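Local coordinates for Pli0006 protein (Listeria innocua, PDB 3OP9) that probably binds DNA through an all-helical helix-turn-helix domain of the XRE (Cro/C1) type and is classed as a transcriptional regulator, at residues A[30-35]-A[54-59]; A[8-13]-A[67-72]; A[23-28]-A[38-43]. All blocks are in the same frame, centred on the assembly; numbering follows the deposited sequence. Where two conformers were deposited one is given.

Interaction 1: residues A[30-35]-A[54-59]; sequences ELLNVQ and LIRLAT
Methyl CD2 of Leu32 fits between two neighbours on helix 51-61, 3.7 Å from CB of Arg56 and 3.9 Å from CG of Leu57. Leu32 meets the Leu57 side chain at about a right angle, whereas it runs past Arg56 in the reverse direction. Beside it, Leu31 adds a second apolar touch, its CD2 lying 4.0 Å from CD2 of Leu57. Because CG of Leu31 stands opposite its own backbone N (chi1 177°), the branch is swung over to helix 51-61, where Tyr60 also packs on it. Arg56 runs out extended, and its CD comes to 3.9 Å from the carbonyl O of Leu31, where helix 25-32 ends. That end is a Schellman motif with Asn33, at positive phi, as C-prime residue, its N bonding weakly back to Glu30 O. Farther out, Tyr42 backs Leu32, while Phe10 and Leu68 cover Leu57. On the second subunit's side, Thr59 OG1 bonds to Ile55 O and to Tyr71 OH of that subunit. No hydrogen bond joins the two segments, so hydrocarbon contact holds them together, with the aliphatic part of exposed Arg56 lying along Leu32.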
ATOM      1  N   GLU A  30      -3.060  19.853  23.562  1.00 43.17           N
ATOM      2  CA  GLU A  30      -2.213  20.968  23.138  1.00 46.32           C
ATOM      3  C   GLU A  30      -1.901  20.814  21.656  1.00 45.33           C
ATOM      4  O   GLU A  30      -1.928  21.789  20.923  1.00 45.31           O
ATOM      5  CB  GLU A  30      -0.929  21.045  23.982  1.00 53.20           C
ATOM      6  CG  GLU A  30      -1.062  21.916  25.240  1.00 75.42           C
ATOM      7  CD  GLU A  30      -0.512  21.262  26.518  1.00 86.71           C
ATOM      8  OE1 GLU A  30       0.620  20.725  26.493  1.00 85.30           O
ATOM      9  OE2 GLU A  30      -1.217  21.293  27.554  1.00 90.30           O
ATOM     10  N   LEU A  31      -1.627  19.584  21.214  1.00 45.80           N
ATOM     11  CA  LEU A  31      -1.326  19.303  19.807  1.00 45.04           C
ATOM     12  C   LEU A  31      -2.487  19.685  18.882  1.00 41.51           C
ATOM     13  O   LEU A  31      -2.290  20.181  17.776  1.00 40.04           O
ATOM     14  CB  LEU A  31      -1.033  17.808  19.630  1.00 44.72           C
ATOM     15  CG  LEU A  31      -0.761  17.303  18.213  1.00 44.61           C
ATOM     16  CD1 LEU A  31       0.632  17.711  17.727  1.00 47.23           C
ATOM     17  CD2 LEU A  31      -0.915  15.795  18.157  1.00 41.96           C
ATOM     18  N   LEU A  32      -3.703  19.439  19.337  1.00 34.70           N
ATOM     19  CA  LEU A  32      -4.869  19.668  18.498  1.00 35.94           C
ATOM     20  C   LEU A  32      -5.547  20.995  18.785  1.00 37.95           C
ATOM     21  O   LEU A  32      -6.517  21.332  18.131  1.00 41.77           O
ATOM     22  CB  LEU A  32      -5.882  18.562  18.684  1.00 29.95           C
ATOM     23  CG  LEU A  32      -5.382  17.154  18.395  1.00 30.96           C
ATOM     24  CD1 LEU A  32      -6.484  16.191  18.731  1.00 28.93           C
ATOM     25  CD2 LEU A  32      -4.943  17.030  16.949  1.00 34.51           C
ATOM     26  N   ASN A  33      -5.049  21.733  19.766  1.00 37.42           N
ATOM     27  CA  ASN A  33      -5.726  22.948  20.217  1.00 39.34           C
ATOM     28  C   ASN A  33      -7.199  22.712  20.573  1.00 44.07           C
ATOM     29  O   ASN A  33      -8.098  23.383  20.057  1.00 48.07           O
ATOM     30  CB  ASN A  33      -5.597  24.042  19.156  1.00 48.31           C
ATOM     31  CG  ASN A  33      -4.150  24.418  18.902  1.00 63.74           C
ATOM     32  OD1 ASN A  33      -3.627  24.229  17.803  1.00 64.69           O
ATOM     33  ND2 ASN A  33      -3.480  24.917  19.938  1.00 72.10           N
ATOM     34  N   VAL A  34      -7.432  21.742  21.454  1.00 38.13           N
ATOM     35  CA  VAL A  34      -8.748  21.510  22.027  1.00 37.69           C
ATOM     36  C   VAL A  34      -8.593  21.412  23.546  1.00 42.38           C
ATOM     37  O   VAL A  34      -7.474  21.364  24.060  1.00 35.87           O
ATOM     38  CB  VAL A  34      -9.378  20.197  21.509  1.00 43.66           C
ATOM     39  CG1 VAL A  34      -9.600  20.257  19.992  1.00 43.03           C
ATOM     40  CG2 VAL A  34      -8.500  18.985  21.899  1.00 31.16           C
ATOM     41  N   GLN A  35      -9.715  21.351  24.254  1.00 40.81           N
ATOM     42  CA  GLN A  35      -9.716  21.072  25.683  1.00 36.51           C
ATOM     43  C   GLN A  35      -9.252  19.659  25.961  1.00 37.93           C
ATOM     44  O   GLN A  35      -9.501  18.761  25.161  1.00 33.38           O
ATOM     45  CB  GLN A  35     -11.126  21.168  26.224  1.00 33.59           C
ATOM     46  CG  GLN A  35     -11.717  22.546  26.262  1.00 40.84           C
ATOM     47  CD  GLN A  35     -13.186  22.462  26.613  1.00 45.43           C
ATOM     48  OE1 GLN A  35     -13.653  21.431  27.095  1.00 44.46           O
ATOM     49  NE2 GLN A  35     -13.921  23.510  26.334  1.00 36.96           N
ATOM     50  N   LEU A  54      -7.908  14.708  12.571  1.00 30.43           N
ATOM     51  CA  LEU A  54      -7.373  13.410  12.183  1.00 27.17           C
ATOM     52  C   LEU A  54      -6.073  13.566  11.436  1.00 25.38           C
ATOM     53  O   LEU A  54      -5.176  12.747  11.601  1.00 25.60           O
ATOM     54  CB  LEU A  54      -8.346  12.652  11.277  1.00 30.57           C
ATOM     55  CG  LEU A  54      -9.606  12.146  11.981  1.00 42.02           C
ATOM     56  CD1 LEU A  54     -10.664  11.717  10.982  1.00 45.59           C
ATOM     57  CD2 LEU A  54      -9.217  11.018  12.912  1.00 39.75           C
ATOM     58  N   ILE A  55      -5.979  14.579  10.570  1.00 22.68           N
ATOM     59  CA  ILE A  55      -4.743  14.806   9.809  1.00 20.97           C
ATOM     60  C   ILE A  55      -3.590  15.228  10.715  1.00 21.98           C
ATOM     61  O   ILE A  55      -2.455  14.784  10.526  1.00 23.32           O
ATOM     62  CB  ILE A  55      -4.943  15.846   8.683  1.00 24.51           C
ATOM     63  CG1 ILE A  55      -5.710  15.193   7.527  1.00 29.27           C
ATOM     64  CG2 ILE A  55      -3.590  16.361   8.150  1.00 28.43           C
ATOM     65  CD1 ILE A  55      -6.316  16.191   6.582  1.00 37.26           C
ATOM     66  N   ARG A  56      -3.871  16.070  11.709  1.00 26.12           N
ATOM     67  CA  ARG A  56      -2.819  16.453  12.638  1.00 28.04           C
ATOM     68  C   ARG A  56      -2.347  15.225  13.409  1.00 24.73           C
ATOM     69  O   ARG A  56      -1.148  15.081  13.637  1.00 25.15           O
ATOM     70  CB  ARG A  56      -3.268  17.527  13.645  1.00 28.53           C
ATOM     71  CG  ARG A  56      -3.513  18.896  13.077  1.00 43.93           C
ATOM     72  CD  ARG A  56      -3.794  19.885  14.210  1.00 64.24           C
ATOM     73  NE  ARG A  56      -3.934  21.262  13.744  1.00 78.74           N
ATOM     74  CZ  ARG A  56      -2.918  22.032  13.361  1.00 87.51           C
ATOM     75  NH1 ARG A  56      -1.680  21.557  13.374  1.00 87.29           N
ATOM     76  NH2 ARG A  56      -3.142  23.277  12.955  1.00 93.25           N
ATOM     77  N   LEU A  57      -3.267  14.348  13.823  1.00 22.09           N
ATOM     78  CA  LEU A  57      -2.842  13.147  14.567  1.00 22.80           C
ATOM     79  C   LEU A  57      -2.062  12.180  13.668  1.00 21.93           C
ATOM     80  O   LEU A  57      -1.036  11.594  14.067  1.00 22.58           O
ATOM     81  CB  LEU A  57      -4.062  12.416  15.153  1.00 25.43           C
ATOM     82  CG  LEU A  57      -4.781  13.164  16.284  1.00 30.18           C
ATOM     83  CD1 LEU A  57      -6.125  12.565  16.574  1.00 30.45           C
ATOM     84  CD2 LEU A  57      -3.877  13.144  17.520  1.00 31.77           C
ATOM     85  N   ALA A  58      -2.545  11.984  12.451  1.00 23.05           N
ATOM     86  CA  ALA A  58      -1.865  11.030  11.552  1.00 24.53           C
ATOM     87  C   ALA A  58      -0.458  11.525  11.253  1.00 26.76           C
ATOM     88  O   ALA A  58       0.487  10.742  11.161  1.00 26.74           O
ATOM     89  CB  ALA A  58      -2.658  10.865  10.257  1.00 23.57           C
ATOM     90  N   THR A  59      -0.317  12.844  11.089  1.00 23.04           N
ATOM     91  CA  THR A  59       0.982  13.416  10.775  1.00 25.42           C
ATOM     92  C   THR A  59       1.908  13.252  12.001  1.00 28.25           C
ATOM     93  O   THR A  59       3.072  12.882  11.870  1.00 27.18           O
ATOM     94  CB  THR A  59       0.820  14.908  10.394  1.00 30.56           C
ATOM     95  OG1 THR A  59       0.008  14.996   9.215  1.00 27.41           O
ATOM     96  CG2 THR A  59       2.174  15.559  10.127  1.00 38.98           C
TER

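Interaction 2: residues A[8-13]-A[67-72]; sequences HQFAEN and ELVGYV
Two hydrogen bonds tie residues 8-13 to the end of helix 65-69. Gln9 N donates to Val69 O at 2.9 Å, and Asn13 ND2 to Leu68 O at 3.0 Å and 164°; Leu68 O lies in the plane of the Asn13 amide, but ND2 stands above the plane of the Leu68 carbonyl, off its lone pairs. Further bonds lie within 8-13. In one of two deposited conformers, Gln9 NE2 reaches Asn13 OD1 at 2.8 Å, nearly in the Gln9 amide plane, consistent with ND2 being turned to Leu68. Phe10 N lies in the His8 ring plane, 3.3 Å from ND1 at the ring edge; chi1 of 66° turns ND1 back to the start of helix 10-21. Gly70, at positive phi, is C-prime of the Schellman motif closing helix 65-69. Apolar contact comes from Phe10, whose ring lies alongside Leu68, CE1 4.1 Å from CG, and whose CD1 is 4.3 Å from Val69 CG1. Helix 51-61 covers this apolar side through Leu54 and Leu57. His8 NE2 bonds Glu52 of the second subunit, and Gly70 O takes a bond from Gln85 of the third, placing the junction of helices 10-21 and 65-69 between neighbouring chains.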
ATOM      1  N   HIS A   8     -15.291   1.525  12.566  1.00 33.01           N
ATOM      2  CA  HIS A   8     -13.920   2.004  12.796  1.00 32.61           C
ATOM      3  C   HIS A   8     -13.558   1.864  14.267  1.00 28.90           C
ATOM      4  O   HIS A   8     -14.437   1.645  15.105  1.00 28.99           O
ATOM      5  CB  HIS A   8     -13.764   3.462  12.369  1.00 31.49           C
ATOM      6  CG  HIS A   8     -14.552   4.431  13.195  1.00 28.82           C
ATOM      7  ND1 HIS A   8     -14.073   4.961  14.373  1.00 30.15           N
ATOM      8  CD2 HIS A   8     -15.772   4.994  13.000  1.00 31.84           C
ATOM      9  CE1 HIS A   8     -14.963   5.800  14.875  1.00 38.37           C
ATOM     10  NE2 HIS A   8     -15.999   5.845  14.055  1.00 32.49           N
ATOM     11  N   GLN A   9     -12.278   2.008  14.593  0.64 22.15           N
ATOM     12  CA  GLN A   9     -11.842   1.864  15.980  0.64 24.30           C
ATOM     13  C   GLN A   9     -10.906   3.013  16.352  0.64 22.57           C
ATOM     14  O   GLN A   9      -9.849   2.828  16.933  0.64 20.51           O
ATOM     15  CB  GLN A   9     -11.194   0.500  16.178  0.64 28.59           C
ATOM     16  CG  GLN A   9      -9.946   0.265  15.402  0.64 29.85           C
ATOM     17  CD  GLN A   9      -9.411  -1.143  15.628  0.64 41.95           C
ATOM     18  OE1 GLN A   9     -10.129  -2.125  15.420  0.64 41.48           O
ATOM     19  NE2 GLN A   9      -8.160  -1.245  16.090  0.64 37.29           N
ATOM     20  N   PHE A  10     -11.305   4.223  15.985  1.00 23.00           N
ATOM     21  CA  PHE A  10     -10.485   5.392  16.292  1.00 22.38           C
ATOM     22  C   PHE A  10     -10.277   5.513  17.813  1.00 23.65           C
ATOM     23  O   PHE A  10      -9.171   5.754  18.278  1.00 23.76           O
ATOM     24  CB  PHE A  10     -11.133   6.669  15.761  1.00 21.43           C
ATOM     25  CG  PHE A  10     -10.438   7.925  16.232  1.00 22.38           C
ATOM     26  CD1 PHE A  10      -9.126   8.209  15.820  1.00 23.10           C
ATOM     27  CD2 PHE A  10     -11.069   8.789  17.118  1.00 22.51           C
ATOM     28  CE1 PHE A  10      -8.469   9.364  16.259  1.00 22.52           C
ATOM     29  CE2 PHE A  10     -10.427   9.940  17.560  1.00 25.92           C
ATOM     30  CZ  PHE A  10      -9.127  10.233  17.127  1.00 27.00           C
ATOM     31  N   ALA A  11     -11.321   5.328  18.607  1.00 20.42           N
ATOM     32  CA  ALA A  11     -11.160   5.624  20.026  1.00 24.37           C
ATOM     33  C   ALA A  11     -10.167   4.625  20.644  1.00 26.18           C
ATOM     34  O   ALA A  11      -9.317   4.996  21.469  1.00 24.97           O
ATOM     35  CB  ALA A  11     -12.491   5.580  20.748  1.00 34.07           C
ATOM     36  N   GLU A  12     -10.298   3.351  20.252  1.00 20.97           N
ATOM     37  CA  GLU A  12      -9.416   2.272  20.744  1.00 23.07           C
ATOM     38  C   GLU A  12      -7.968   2.541  20.305  1.00 24.11           C
ATOM     39  O   GLU A  12      -7.024   2.380  21.084  1.00 22.61           O
ATOM     40  CB  GLU A  12      -9.924   0.909  20.220  1.00 28.64           C
ATOM     41  CG  GLU A  12      -9.036  -0.272  20.605  1.00 54.85           C
ATOM     42  CD  GLU A  12      -9.577  -1.628  20.113  1.00 69.49           C
ATOM     43  OE1 GLU A  12     -10.795  -1.739  19.834  1.00 66.62           O
ATOM     44  OE2 GLU A  12      -8.776  -2.584  20.006  1.00 74.69           O
ATOM     45  N   ASN A  13      -7.802   2.961  19.053  1.00 24.25           N
ATOM     46  CA  ASN A  13      -6.474   3.253  18.500  1.00 25.19           C
ATOM     47  C   ASN A  13      -5.833   4.453  19.160  1.00 22.36           C
ATOM     48  O   ASN A  13      -4.647   4.430  19.496  1.00 25.30           O
ATOM     49  CB  ASN A  13      -6.544   3.492  16.985  1.00 18.67           C
ATOM     50  CG  ASN A  13      -6.844   2.235  16.226  1.00 26.74           C
ATOM     51  OD1 ASN A  13      -6.790   1.144  16.788  1.00 23.87           O
ATOM     52  ND2 ASN A  13      -7.112   2.366  14.939  1.00 25.29           N
ATOM     53  N   GLU A  67      -5.083   3.799   8.874  1.00 21.53           N
ATOM     54  CA  GLU A  67      -4.525   3.113  10.040  1.00 21.45           C
ATOM     55  C   GLU A  67      -5.032   3.778  11.330  1.00 21.44           C
ATOM     56  O   GLU A  67      -5.422   3.098  12.286  1.00 20.94           O
ATOM     57  CB  GLU A  67      -2.978   3.188  10.015  1.00 29.91           C
ATOM     58  CG  GLU A  67      -2.324   2.286   8.970  1.00 42.51           C
ATOM     59  CD  GLU A  67      -0.817   2.544   8.782  1.00 47.19           C
ATOM     60  OE1 GLU A  67      -0.332   3.662   9.108  1.00 34.02           O
ATOM     61  OE2 GLU A  67      -0.130   1.624   8.278  1.00 41.76           O
ATOM     62  N   LEU A  68      -4.933   5.097  11.402  1.00 20.67           N
ATOM     63  CA  LEU A  68      -5.376   5.825  12.611  1.00 22.10           C
ATOM     64  C   LEU A  68      -6.825   5.535  13.014  1.00 24.26           C
ATOM     65  O   LEU A  68      -7.126   5.324  14.198  1.00 24.93           O
ATOM     66  CB  LEU A  68      -5.210   7.332  12.389  1.00 24.78           C
ATOM     67  CG  LEU A  68      -5.653   8.252  13.521  1.00 25.05           C
ATOM     68  CD1 LEU A  68      -4.882   7.928  14.831  1.00 27.91           C
ATOM     69  CD2 LEU A  68      -5.468   9.727  13.101  1.00 24.80           C
ATOM     70  N   VAL A  69      -7.738   5.519  12.047  1.00 22.76           N
ATOM     71  CA  VAL A  69      -9.109   5.211  12.393  1.00 22.09           C
ATOM     72  C   VAL A  69      -9.503   3.745  12.292  1.00 26.18           C
ATOM     73  O   VAL A  69     -10.605   3.425  12.692  1.00 25.34           O
ATOM     74  CB  VAL A  69     -10.124   6.054  11.600  1.00 26.01           C
ATOM     75  CG1 VAL A  69      -9.757   7.505  11.675  1.00 26.66           C
ATOM     76  CG2 VAL A  69     -10.238   5.557  10.148  1.00 21.99           C
ATOM     77  N   GLY A  70      -8.641   2.854  11.780  1.00 22.89           N
ATOM     78  CA  GLY A  70      -9.004   1.441  11.649  1.00 22.02           C
ATOM     79  C   GLY A  70     -10.021   1.177  10.536  1.00 28.42           C
ATOM     80  O   GLY A  70     -10.902   0.305  10.627  1.00 25.99           O
ATOM     81  N   TYR A  71      -9.884   1.923   9.455  1.00 24.06           N
ATOM     82  CA  TYR A  71     -10.761   1.744   8.281  1.00 22.13           C
ATOM     83  C   TYR A  71     -10.164   0.718   7.329  1.00 24.42           C
ATOM     84  O   TYR A  71      -9.001   0.844   6.955  1.00 27.82           O
ATOM     85  CB  TYR A  71     -10.948   3.089   7.562  1.00 25.97           C
ATOM     86  CG  TYR A  71     -11.766   2.944   6.266  1.00 30.24           C
ATOM     87  CD1 TYR A  71     -13.132   2.692   6.317  1.00 31.28           C
ATOM     88  CD2 TYR A  71     -11.153   3.002   5.015  1.00 39.28           C
ATOM     89  CE1 TYR A  71     -13.877   2.526   5.144  1.00 34.77           C
ATOM     90  CE2 TYR A  71     -11.892   2.848   3.839  1.00 38.68           C
ATOM     91  CZ  TYR A  71     -13.248   2.618   3.916  1.00 39.71           C
ATOM     92  OH  TYR A  71     -13.978   2.451   2.758  1.00 46.85           O
ATOM     93  N   VAL A  72     -10.944  -0.300   6.924  1.00 24.33           N
ATOM     94  CA  VAL A  72     -10.483  -1.274   5.921  1.00 26.39           C
ATOM     95  C   VAL A  72     -11.560  -1.445   4.854  1.00 40.77           C
ATOM     96  O   VAL A  72     -12.716  -1.183   5.119  1.00 35.26           O
ATOM     97  CB  VAL A  72     -10.170  -2.683   6.517  1.00 41.88           C
ATOM     98  CG1 VAL A  72      -9.068  -2.606   7.553  1.00 43.29           C
ATOM     99  CG2 VAL A  72     -11.416  -3.308   7.110  1.00 40.77           C
TER

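Interaction 3: residues A[23-28]-A[38-43]; sequences LKNHQI and TVAYYM
Val39 packs against both Asn25 and Ile28. Its CG2 lies 4.0 Å from CG2 of Ile28, the two side chains crossing at about a right angle, and its CG1 is 3.8 Å from OD1 of Asn25. With CG1 opposite the backbone N (chi1 166°), Val39 turns both branches to helix 25-32. On the buried side Ile28 and selenomethionine Met43 meet tip to tip, CD1 to CE at 3.3 Å; Met43 was deposited in two conformers, so this closeness is doubtful. Leu14, Ser15 and Lys18 of helix 10-21 close over Met43. Helices 25-32 and 36-44, joined by a short turn, form the helix-turn-helix unit of this family, in which the second helix is by analogy the one that would read DNA; Val39 fills the interface between them, against Ile28 and Asn25. The other side is looser and partly exposed. Here Asn25 ND2 stands 4.0 Å from CA of Ala40 and 4.1 Å from its CB, with no hydrogen bond between the segments, while OD1 is taken by Lys18 NZ.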
ATOM      1  N   LEU A  23       1.813   9.376  26.554  1.00 40.07           N
ATOM      2  CA  LEU A  23       1.226  10.705  26.509  1.00 37.07           C
ATOM      3  C   LEU A  23       0.123  10.905  27.539  1.00 40.10           C
ATOM      4  O   LEU A  23      -0.542   9.955  27.985  1.00 41.46           O
ATOM      5  CB  LEU A  23       0.658  10.978  25.120  1.00 35.13           C
ATOM      6  CG  LEU A  23       1.715  11.015  24.021  1.00 33.14           C
ATOM      7  CD1 LEU A  23       1.056  10.892  22.637  1.00 29.06           C
ATOM      8  CD2 LEU A  23       2.550  12.314  24.150  1.00 35.65           C
ATOM      9  N   LYS A  24      -0.061  12.166  27.913  1.00 43.62           N
ATOM     10  CA  LYS A  24      -1.147  12.570  28.781  1.00 50.67           C
ATOM     11  C   LYS A  24      -2.152  13.273  27.890  1.00 40.32           C
ATOM     12  O   LYS A  24      -1.769  13.869  26.890  1.00 30.71           O
ATOM     13  CB  LYS A  24      -0.642  13.538  29.847  1.00 72.94           C
ATOM     14  CG  LYS A  24       0.560  13.039  30.630  1.00101.19           C
ATOM     15  CD  LYS A  24       0.146  12.370  31.929  1.00128.20           C
ATOM     16  CE  LYS A  24       1.218  12.525  32.993  1.00148.43           C
ATOM     17  NZ  LYS A  24       0.639  12.532  34.362  1.00161.91           N
ATOM     18  N   ASN A  25      -3.424  13.209  28.253  1.00 39.33           N
ATOM     19  CA  ASN A  25      -4.471  13.849  27.460  1.00 40.70           C
ATOM     20  C   ASN A  25      -4.188  15.326  27.171  1.00 35.39           C
ATOM     21  O   ASN A  25      -4.487  15.800  26.079  1.00 32.95           O
ATOM     22  CB  ASN A  25      -5.835  13.721  28.139  1.00 37.66           C
ATOM     23  CG  ASN A  25      -6.382  12.322  28.080  1.00 42.93           C
ATOM     24  OD1 ASN A  25      -5.836  11.457  27.398  1.00 39.11           O
ATOM     25  ND2 ASN A  25      -7.478  12.093  28.770  1.00 45.52           N
ATOM     26  N   HIS A  26      -3.642  16.057  28.135  1.00 40.50           N
ATOM     27  CA  HIS A  26      -3.413  17.494  27.930  1.00 45.03           C
ATOM     28  C   HIS A  26      -2.339  17.767  26.858  1.00 40.48           C
ATOM     29  O   HIS A  26      -2.381  18.809  26.203  1.00 40.44           O
ATOM     30  CB  HIS A  26      -3.064  18.227  29.245  1.00 55.50           C
ATOM     31  CG  HIS A  26      -1.643  18.046  29.686  1.00 53.82           C
ATOM     32  ND1 HIS A  26      -1.277  17.168  30.687  1.00 55.99           N
ATOM     33  CD2 HIS A  26      -0.497  18.627  29.260  1.00 52.45           C
ATOM     34  CE1 HIS A  26       0.033  17.208  30.848  1.00 57.94           C
ATOM     35  NE2 HIS A  26       0.532  18.082  29.991  1.00 54.40           N
ATOM     36  N   GLN A  27      -1.403  16.833  26.678  1.00 39.65           N
ATOM     37  CA  GLN A  27      -0.388  16.935  25.630  1.00 35.12           C
ATOM     38  C   GLN A  27      -1.019  16.765  24.246  1.00 38.40           C
ATOM     39  O   GLN A  27      -0.705  17.502  23.297  1.00 38.82           O
ATOM     40  CB  GLN A  27       0.696  15.881  25.841  1.00 35.50           C
ATOM     41  CG  GLN A  27       1.512  16.132  27.114  1.00 45.76           C
ATOM     42  CD  GLN A  27       2.578  15.086  27.358  1.00 47.97           C
ATOM     43  OE1 GLN A  27       2.281  13.906  27.461  1.00 44.32           O
ATOM     44  NE2 GLN A  27       3.836  15.525  27.467  1.00 56.92           N
ATOM     45  N   ILE A  28      -1.925  15.803  24.128  1.00 30.76           N
ATOM     46  CA  ILE A  28      -2.645  15.635  22.878  1.00 29.30           C
ATOM     47  C   ILE A  28      -3.547  16.844  22.656  1.00 31.98           C
ATOM     48  O   ILE A  28      -3.687  17.310  21.521  1.00 31.33           O
ATOM     49  CB  ILE A  28      -3.452  14.326  22.870  1.00 28.74           C
ATOM     50  CG1 ILE A  28      -2.482  13.143  22.957  1.00 27.92           C
ATOM     51  CG2 ILE A  28      -4.348  14.233  21.631  1.00 30.14           C
ATOM     52  CD1 ILE A  28      -3.140  11.821  23.352  1.00 31.35           C
ATOM     53  N   THR A  38     -12.075  17.284  25.791  1.00 34.54           N
ATOM     54  CA  THR A  38     -12.476  16.835  24.470  1.00 33.19           C
ATOM     55  C   THR A  38     -11.665  15.615  24.075  1.00 35.37           C
ATOM     56  O   THR A  38     -12.188  14.700  23.453  1.00 34.34           O
ATOM     57  CB  THR A  38     -12.291  17.935  23.414  1.00 38.81           C
ATOM     58  OG1 THR A  38     -13.234  18.984  23.671  1.00 39.81           O
ATOM     59  CG2 THR A  38     -12.546  17.397  22.036  1.00 34.65           C
ATOM     60  N   VAL A  39     -10.390  15.606  24.434  1.00 34.57           N
ATOM     61  CA  VAL A  39      -9.531  14.450  24.145  1.00 34.46           C
ATOM     62  C   VAL A  39     -10.000  13.216  24.935  1.00 36.04           C
ATOM     63  O   VAL A  39      -9.978  12.093  24.433  1.00 36.47           O
ATOM     64  CB  VAL A  39      -8.089  14.789  24.470  1.00 29.93           C
ATOM     65  CG1 VAL A  39      -7.220  13.492  24.511  1.00 37.76           C
ATOM     66  CG2 VAL A  39      -7.559  15.799  23.458  1.00 24.74           C
ATOM     67  N   ALA A  40     -10.437  13.431  26.171  1.00 34.59           N
ATOM     68  CA  ALA A  40     -11.029  12.357  26.964  1.00 39.61           C
ATOM     69  C   ALA A  40     -12.206  11.761  26.219  1.00 40.00           C
ATOM     70  O   ALA A  40     -12.369  10.539  26.176  1.00 41.19           O
ATOM     71  CB  ALA A  40     -11.483  12.869  28.354  1.00 41.82           C
ATOM     72  N   TYR A  41     -13.041  12.613  25.634  1.00 32.29           N
ATOM     73  CA  TYR A  41     -14.186  12.102  24.889  1.00 36.20           C
ATOM     74  C   TYR A  41     -13.786  11.402  23.585  1.00 35.71           C
ATOM     75  O   TYR A  41     -14.471  10.491  23.169  1.00 38.37           O
ATOM     76  CB  TYR A  41     -15.176  13.199  24.581  1.00 35.13           C
ATOM     77  CG  TYR A  41     -15.757  13.851  25.830  1.00 36.62           C
ATOM     78  CD1 TYR A  41     -15.920  13.134  27.027  1.00 41.40           C
ATOM     79  CD2 TYR A  41     -16.133  15.171  25.808  1.00 36.16           C
ATOM     80  CE1 TYR A  41     -16.457  13.755  28.172  1.00 45.01           C
ATOM     81  CE2 TYR A  41     -16.679  15.807  26.942  1.00 41.33           C
ATOM     82  CZ  TYR A  41     -16.832  15.093  28.109  1.00 48.18           C
ATOM     83  OH  TYR A  41     -17.359  15.741  29.207  1.00 59.84           O
ATOM     84  N   TYR A  42     -12.709  11.833  22.934  1.00 36.42           N
ATOM     85  CA  TYR A  42     -12.187  11.072  21.787  1.00 31.39           C
ATOM     86  C   TYR A  42     -11.873   9.650  22.183  1.00 38.04           C
ATOM     87  O   TYR A  42     -12.173   8.709  21.437  1.00 43.22           O
ATOM     88  CB  TYR A  42     -10.882  11.657  21.261  1.00 30.32           C
ATOM     89  CG  TYR A  42     -10.988  12.966  20.534  1.00 33.11           C
ATOM     90  CD1 TYR A  42     -12.205  13.446  20.062  1.00 39.24           C
ATOM     91  CD2 TYR A  42      -9.856  13.732  20.330  1.00 42.24           C
ATOM     92  CE1 TYR A  42     -12.273  14.684  19.391  1.00 39.32           C
ATOM     93  CE2 TYR A  42      -9.912  14.941  19.677  1.00 43.03           C
ATOM     94  CZ  TYR A  42     -11.112  15.416  19.208  1.00 42.72           C
ATOM     95  OH  TYR A  42     -11.101  16.634  18.548  1.00 42.68           O
HETATM   96  N   MSE A  43     -11.224   9.511  23.341  0.50 36.20           N
HETATM   97  CA  MSE A  43     -10.700   8.220  23.807  0.50 40.17           C
HETATM   98  C   MSE A  43     -11.815   7.270  24.200  0.50 40.12           C
HETATM   99  O   MSE A  43     -11.669   6.063  24.078  0.50 41.22           O
HETATM  100  CB  MSE A  43      -9.769   8.399  25.012  0.50 45.18           C
HETATM  101  CG  MSE A  43      -8.591   9.333  24.791  0.50 51.23           C
HETATM  102 SE   MSE A  43      -6.979   8.511  24.022  0.50 39.44          SE
HETATM  103  CE  MSE A  43      -6.021  10.175  23.655  0.50 38.06           C
TER

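Overall arrangement
The three contacts hold one helical domain together. Interactions 1 and 3, with centres 10 Å apart, share helix 25-32, which packs on helix 51-61 in the first and on helix 36-44 in the third; their segments alternate along the chain. The centre of interaction 2 lies about 15 Å from that of interaction 1 and about 16 Å from that of interaction 3. It brings the start of helix 10-21 to the end of helix 65-69, so its segments bracket all the others in sequence. Helix 65-69 meets helix 51-61, and Ala11 meets the backbone of Tyr42 and Met43, so the three contacts adjoin one another. Interactions 1 and 2 also border the second subunit, whereas no other chain touches interaction 3, consistent with a helix-turn-helix left accessible to DNA.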